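PDB 1PXZ: major pollen allergen Jun a 1 from Juniperus ashei, which has low pectate lyase activity, cleaving the galacturonan chains of pectin by elimination with calcium as cofactor, and acts as the major allergen of cedar pollen. Local coordinates for residues His196-Leu201 with Asn220-Asn225; Asn243-Asp246 with Tyr251-Gly254. All blocks are in the same frame, centred on the assembly; numbering follows the deposited sequence.

Overall arrangement
Interaction 1 comes first along the chain and closes before interaction 2 opens; their centres lie 7 Å apart on the same side of the protein's centre. Each spans the interior of the parallel beta-helix from one face to another. Interaction 1 runs from strand 198-201 to strand 221-222 in the next coil, whereas interaction 2 joins strands 244-245 and 253-256 of one coil. Strands 221-222 and 244-245 are parallel neighbours, probably joined by backbone hydrogen bonds between Asn220 and Asn244 and between Phe222 and Asn244; on the facing eight-stranded sheet strand 232-234 separates the contacts. Both lie near Arg229, the predicted active-site residue, whose side chain is about 5 Å from Val198's and about 9 Å from Ile253's.

Interaction 1 (His196-Leu201 with Asn220-Asn225); sequences HKVMLL and NQFGPN
Val198 and Met199 both reach the ring of Phe222 across the inside of the beta-helix, where the backbones stay well apart: the CA atoms of Val198 and Phe222 are 9.0 Å from each other. After the corner at His196 and Lys197, Val198 directs its side chain at the opposing segment and brings CG1 to the ring edge, 4.2 Å from Phe222 CE1. Its backbone is locally helix-like, an interruption of the extended chain that lets the next residue face the same way. Met199 supplies the closer touch. CG is anti to the backbone N (chi1 176°), which sends the chain inward, and a bend about the last torsion (chi3 -41°) carries the terminal methyl CE to the edge of the ring, in its plane, 3.9 Å from Phe222 CE1 and equally near CZ. The side chains of Met199 and Phe222 cross at about a right angle. Val217 packs against both of them. The ring of Phe222 itself meets that of Phe192 and stacks with that of Tyr245, one coil before and one after. In this protein Val198 and Met199 add their edge contacts to that row of rings, and the side chain of Val198 lies about 5 Å from that of Arg229, the predicted catalytic residue. Stacking of aromatic side chains on successive coils is characteristic of the parallel beta-helix of pectate lyases.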
loop_
_atom_site.group_PDB
_atom_site.type_symbol
_atom_site.label_atom_id
_atom_site.label_comp_id
_atom_site.label_asym_id
_atom_site.label_seq_id
_atom_site.Cartn_x
_atom_site.Cartn_y
_atom_site.Cartn_z
ATOM N N HIS A 196 5.279 -12.712 6.044
ATOM C CA HIS A 196 5.956 -12.195 7.236
ATOM C C HIS A 196 6.109 -10.683 7.253
ATOM O O HIS A 196 5.487 -10.020 8.078
ATOM C CB HIS A 196 7.366 -12.806 7.365
ATOM C CG HIS A 196 7.292 -14.301 7.396
ATOM N ND1 HIS A 196 7.076 -14.995 8.566
ATOM C CD2 HIS A 196 7.384 -15.224 6.414
ATOM C CE1 HIS A 196 7.050 -16.292 8.293
ATOM N NE2 HIS A 196 7.235 -16.462 6.996
ATOM N N LYS A 197 6.945 -10.120 6.381
ATOM C CA LYS A 197 7.312 -8.706 6.486
ATOM C C LYS A 197 6.417 -7.826 5.631
ATOM O O LYS A 197 6.658 -7.633 4.440
ATOM C CB LYS A 197 8.769 -8.495 6.068
ATOM C CG LYS A 197 9.773 -9.164 6.997
ATOM C CD LYS A 197 11.184 -9.073 6.439
ATOM C CE LYS A 197 12.190 -9.726 7.377
ATOM N NZ LYS A 197 11.783 -9.626 8.808
ATOM N N VAL A 198 5.358 -7.264 6.212
ATOM C CA VAL A 198 4.328 -6.684 5.361
ATOM C C VAL A 198 4.605 -5.326 4.746
ATOM O O VAL A 198 4.542 -5.149 3.516
ATOM C CB VAL A 198 3.030 -6.618 6.198
ATOM C CG1 VAL A 198 1.903 -5.974 5.424
ATOM C CG2 VAL A 198 2.660 -8.051 6.602
ATOM N N MET A 199 4.864 -4.291 5.547
ATOM C CA MET A 199 4.894 -2.941 4.985
ATOM C C MET A 199 5.990 -2.101 5.642
ATOM O O MET A 199 5.984 -1.970 6.857
ATOM C CB MET A 199 3.514 -2.325 5.193
ATOM C CG MET A 199 3.367 -0.888 4.756
ATOM S SD MET A 199 1.763 -0.219 5.218
ATOM C CE MET A 199 0.663 -1.569 4.868
ATOM N N LEU A 200 6.893 -1.583 4.829
ATOM C CA LEU A 200 8.037 -0.775 5.211
ATOM C C LEU A 200 7.781 0.652 4.733
ATOM O O LEU A 200 7.678 0.875 3.521
ATOM C CB LEU A 200 9.313 -1.321 4.595
ATOM C CG LEU A 200 10.612 -1.154 5.369
ATOM C CD1 LEU A 200 10.433 -1.561 6.828
ATOM C CD2 LEU A 200 11.725 -1.964 4.720
ATOM N N LEU A 201 7.635 1.596 5.650
ATOM C CA LEU A 201 7.487 2.999 5.249
ATOM C C LEU A 201 8.742 3.747 5.725
ATOM O O LEU A 201 8.842 4.141 6.891
ATOM C CB LEU A 201 6.218 3.601 5.823
ATOM C CG LEU A 201 4.900 2.850 5.664
ATOM C CD1 LEU A 201 3.753 3.525 6.409
ATOM C CD2 LEU A 201 4.531 2.717 4.188
ATOM N N ASN A 220 -7.749 -1.464 5.982
ATOM C CA ASN A 220 -7.085 -2.676 5.512
ATOM C C ASN A 220 -7.394 -3.846 6.441
ATOM O O ASN A 220 -7.631 -3.634 7.634
ATOM C CB ASN A 220 -5.570 -2.504 5.423
ATOM C CG ASN A 220 -5.136 -1.344 4.555
ATOM O OD1 ASN A 220 -4.748 -0.273 5.029
ATOM N ND2 ASN A 220 -5.193 -1.552 3.244
ATOM N N GLN A 221 -7.375 -5.045 5.880
ATOM C CA GLN A 221 -7.465 -6.273 6.659
ATOM C C GLN A 221 -6.049 -6.813 6.793
ATOM O O GLN A 221 -5.448 -7.189 5.784
ATOM C CB GLN A 221 -8.394 -7.321 6.011
ATOM C CG GLN A 221 -8.287 -8.670 6.744
ATOM C CD GLN A 221 -8.862 -8.582 8.160
ATOM O OE1 GLN A 221 -9.941 -8.061 8.395
ATOM N NE2 GLN A 221 -8.144 -9.113 9.136
ATOM N N PHE A 222 -5.494 -6.843 8.004
ATOM C CA PHE A 222 -4.146 -7.350 8.207
ATOM C C PHE A 222 -4.192 -8.771 8.733
ATOM O O PHE A 222 -4.455 -9.000 9.930
ATOM C CB PHE A 222 -3.392 -6.457 9.205
ATOM C CG PHE A 222 -2.905 -5.168 8.567
ATOM C CD1 PHE A 222 -1.903 -5.173 7.617
ATOM C CD2 PHE A 222 -3.461 -3.970 8.952
ATOM C CE1 PHE A 222 -1.445 -3.993 7.041
ATOM C CE2 PHE A 222 -3.034 -2.772 8.369
ATOM C CZ PHE A 222 -2.050 -2.792 7.403
ATOM N N GLY A 223 -3.947 -9.740 7.859
ATOM C CA GLY A 223 -4.040 -11.124 8.287
ATOM C C GLY A 223 -5.191 -11.877 7.669
ATOM O O GLY A 223 -5.999 -11.340 6.882
ATOM N N PRO A 224 -5.345 -13.178 7.953
ATOM C CA PRO A 224 -4.545 -13.947 8.895
ATOM C C PRO A 224 -3.118 -14.273 8.466
ATOM O O PRO A 224 -2.790 -14.127 7.289
ATOM C CB PRO A 224 -5.268 -15.310 8.963
ATOM C CG PRO A 224 -6.582 -15.124 8.310
ATOM C CD PRO A 224 -6.409 -14.002 7.322
ATOM N N ASN A 225 -2.329 -14.718 9.435
ATOM C CA ASN A 225 -0.963 -15.127 9.184
ATOM C C ASN A 225 -0.120 -14.029 8.554
ATOM O O ASN A 225 0.751 -14.296 7.710
ATOM C CB ASN A 225 -0.949 -16.346 8.241
ATOM C CG ASN A 225 -1.789 -17.486 8.793
ATOM O OD1 ASN A 225 -2.611 -18.089 8.087
ATOM N ND2 ASN A 225 -1.561 -17.756 10.074
#

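Interaction 2 (Asn243-Asp246 with Tyr251-Gly254); sequences NNYD and YAIG
Tyr245 projects across the core onto Ala252 and Ile253, and its ring and hydroxyl make the whole of the contact from strand 244-245. The closely packed part has two points of touch. The methyl of Ala252 approaches the ring obliquely, with CB 4.0 Å from Tyr245 CD2 and just as far from CE2. Further out, Ile253 lies crosswise to the phenol at about a right angle. Its CG1 branch, anti to the carbonyl carbon (chi1 -63°), is turned toward the end of the ring and puts CD1 3.9 Å from Tyr245 OH, with CG1 at a similar separation. That hydroxyl is not left to apolar neighbours: it is hydrogen-bonded to the carbonyl O of Met230, a link that ties down the far end of the ring within a buried setting. The backbones stay apart even where the side chains touch, the CA atoms of Tyr245 and Ala252 being 8.0 Å from each other. The partly exposed Asn244 and Asp246 belong to the looser outer side and turn to other partners; Asn244 ND2 is hydrogen-bonded to Gln221 OE1, and Asp246 touches Pro224. Within the beta-helix, strand 244-245 runs between strands 221-222 and 267-269, and Phe268 of the latter packs against both Tyr245 and Ile253, while strand 253-256 takes its place in the facing sheet between strands 232-234 and 280-282.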
loop_
_atom_site.group_PDB
_atom_site.type_symbol
_atom_site.label_atom_id
_atom_site.label_comp_id
_atom_site.label_asym_id
_atom_site.label_seq_id
_atom_site.Cartn_x
_atom_site.Cartn_y
_atom_site.Cartn_z
ATOM N N ASN A 243 -8.317 -0.005 10.587
ATOM C CA ASN A 243 -7.868 -1.281 10.032
ATOM C C ASN A 243 -8.220 -2.429 10.976
ATOM O O ASN A 243 -8.394 -2.182 12.166
ATOM C CB ASN A 243 -6.358 -1.275 9.831
ATOM C CG ASN A 243 -5.823 -0.060 9.098
ATOM O OD1 ASN A 243 -5.383 0.944 9.669
ATOM N ND2 ASN A 243 -5.849 -0.189 7.778
ATOM N N ASN A 244 -8.296 -3.655 10.475
ATOM C CA ASN A 244 -8.643 -4.827 11.290
ATOM C C ASN A 244 -7.471 -5.781 11.373
ATOM O O ASN A 244 -6.933 -6.197 10.334
ATOM C CB ASN A 244 -9.866 -5.499 10.659
ATOM C CG ASN A 244 -10.583 -6.474 11.559
ATOM O OD1 ASN A 244 -10.613 -6.309 12.780
ATOM N ND2 ASN A 244 -11.182 -7.515 10.991
ATOM N N TYR A 245 -7.013 -6.154 12.568
ATOM C CA TYR A 245 -5.824 -6.971 12.698
ATOM C C TYR A 245 -6.159 -8.343 13.308
ATOM O O TYR A 245 -6.659 -8.395 14.428
ATOM C CB TYR A 245 -4.751 -6.316 13.576
ATOM C CG TYR A 245 -4.081 -5.065 13.062
ATOM C CD1 TYR A 245 -4.796 -3.854 13.122
ATOM C CD2 TYR A 245 -2.798 -5.054 12.543
ATOM C CE1 TYR A 245 -4.206 -2.694 12.661
ATOM C CE2 TYR A 245 -2.189 -3.889 12.081
ATOM C CZ TYR A 245 -2.930 -2.717 12.154
ATOM O OH TYR A 245 -2.377 -1.534 11.699
ATOM N N ASP A 246 -5.855 -9.405 12.579
ATOM C CA ASP A 246 -5.768 -10.765 13.085
ATOM C C ASP A 246 -4.490 -10.934 13.899
ATOM O O ASP A 246 -3.626 -10.076 13.834
ATOM C CB ASP A 246 -5.728 -11.788 11.937
ATOM C CG ASP A 246 -7.055 -11.900 11.220
ATOM O OD1 ASP A 246 -8.098 -12.051 11.913
ATOM O OD2 ASP A 246 -7.087 -11.849 9.963
ATOM N N TYR A 251 4.968 -8.401 16.197
ATOM C CA TYR A 251 4.226 -7.230 16.615
ATOM C C TYR A 251 3.342 -6.767 15.458
ATOM O O TYR A 251 3.498 -7.288 14.353
ATOM C CB TYR A 251 5.146 -6.059 16.984
ATOM C CG TYR A 251 6.007 -5.594 15.825
ATOM C CD1 TYR A 251 7.186 -6.270 15.536
ATOM C CD2 TYR A 251 5.669 -4.511 15.012
ATOM C CE1 TYR A 251 8.004 -5.884 14.481
ATOM C CE2 TYR A 251 6.470 -4.119 13.958
ATOM C CZ TYR A 251 7.637 -4.811 13.704
ATOM O OH TYR A 251 8.431 -4.403 12.654
ATOM N N ALA A 252 2.532 -5.741 15.733
ATOM C CA ALA A 252 1.710 -5.213 14.644
ATOM C C ALA A 252 2.254 -3.911 14.078
ATOM O O ALA A 252 2.426 -3.794 12.868
ATOM C CB ALA A 252 0.269 -4.991 15.076
ATOM N N ILE A 253 2.452 -2.938 14.952
ATOM C CA ILE A 253 2.877 -1.607 14.511
ATOM C C ILE A 253 4.228 -1.287 15.107
ATOM O O ILE A 253 4.426 -1.463 16.315
ATOM C CB ILE A 253 1.840 -0.554 14.928
ATOM C CG1 ILE A 253 0.491 -0.805 14.251
ATOM C CG2 ILE A 253 2.327 0.862 14.649
ATOM C CD1 ILE A 253 -0.620 0.071 14.768
ATOM N N GLY A 254 5.188 -0.830 14.300
ATOM C CA GLY A 254 6.481 -0.568 14.965
ATOM C C GLY A 254 7.284 0.435 14.163
ATOM O O GLY A 254 6.806 0.995 13.168
#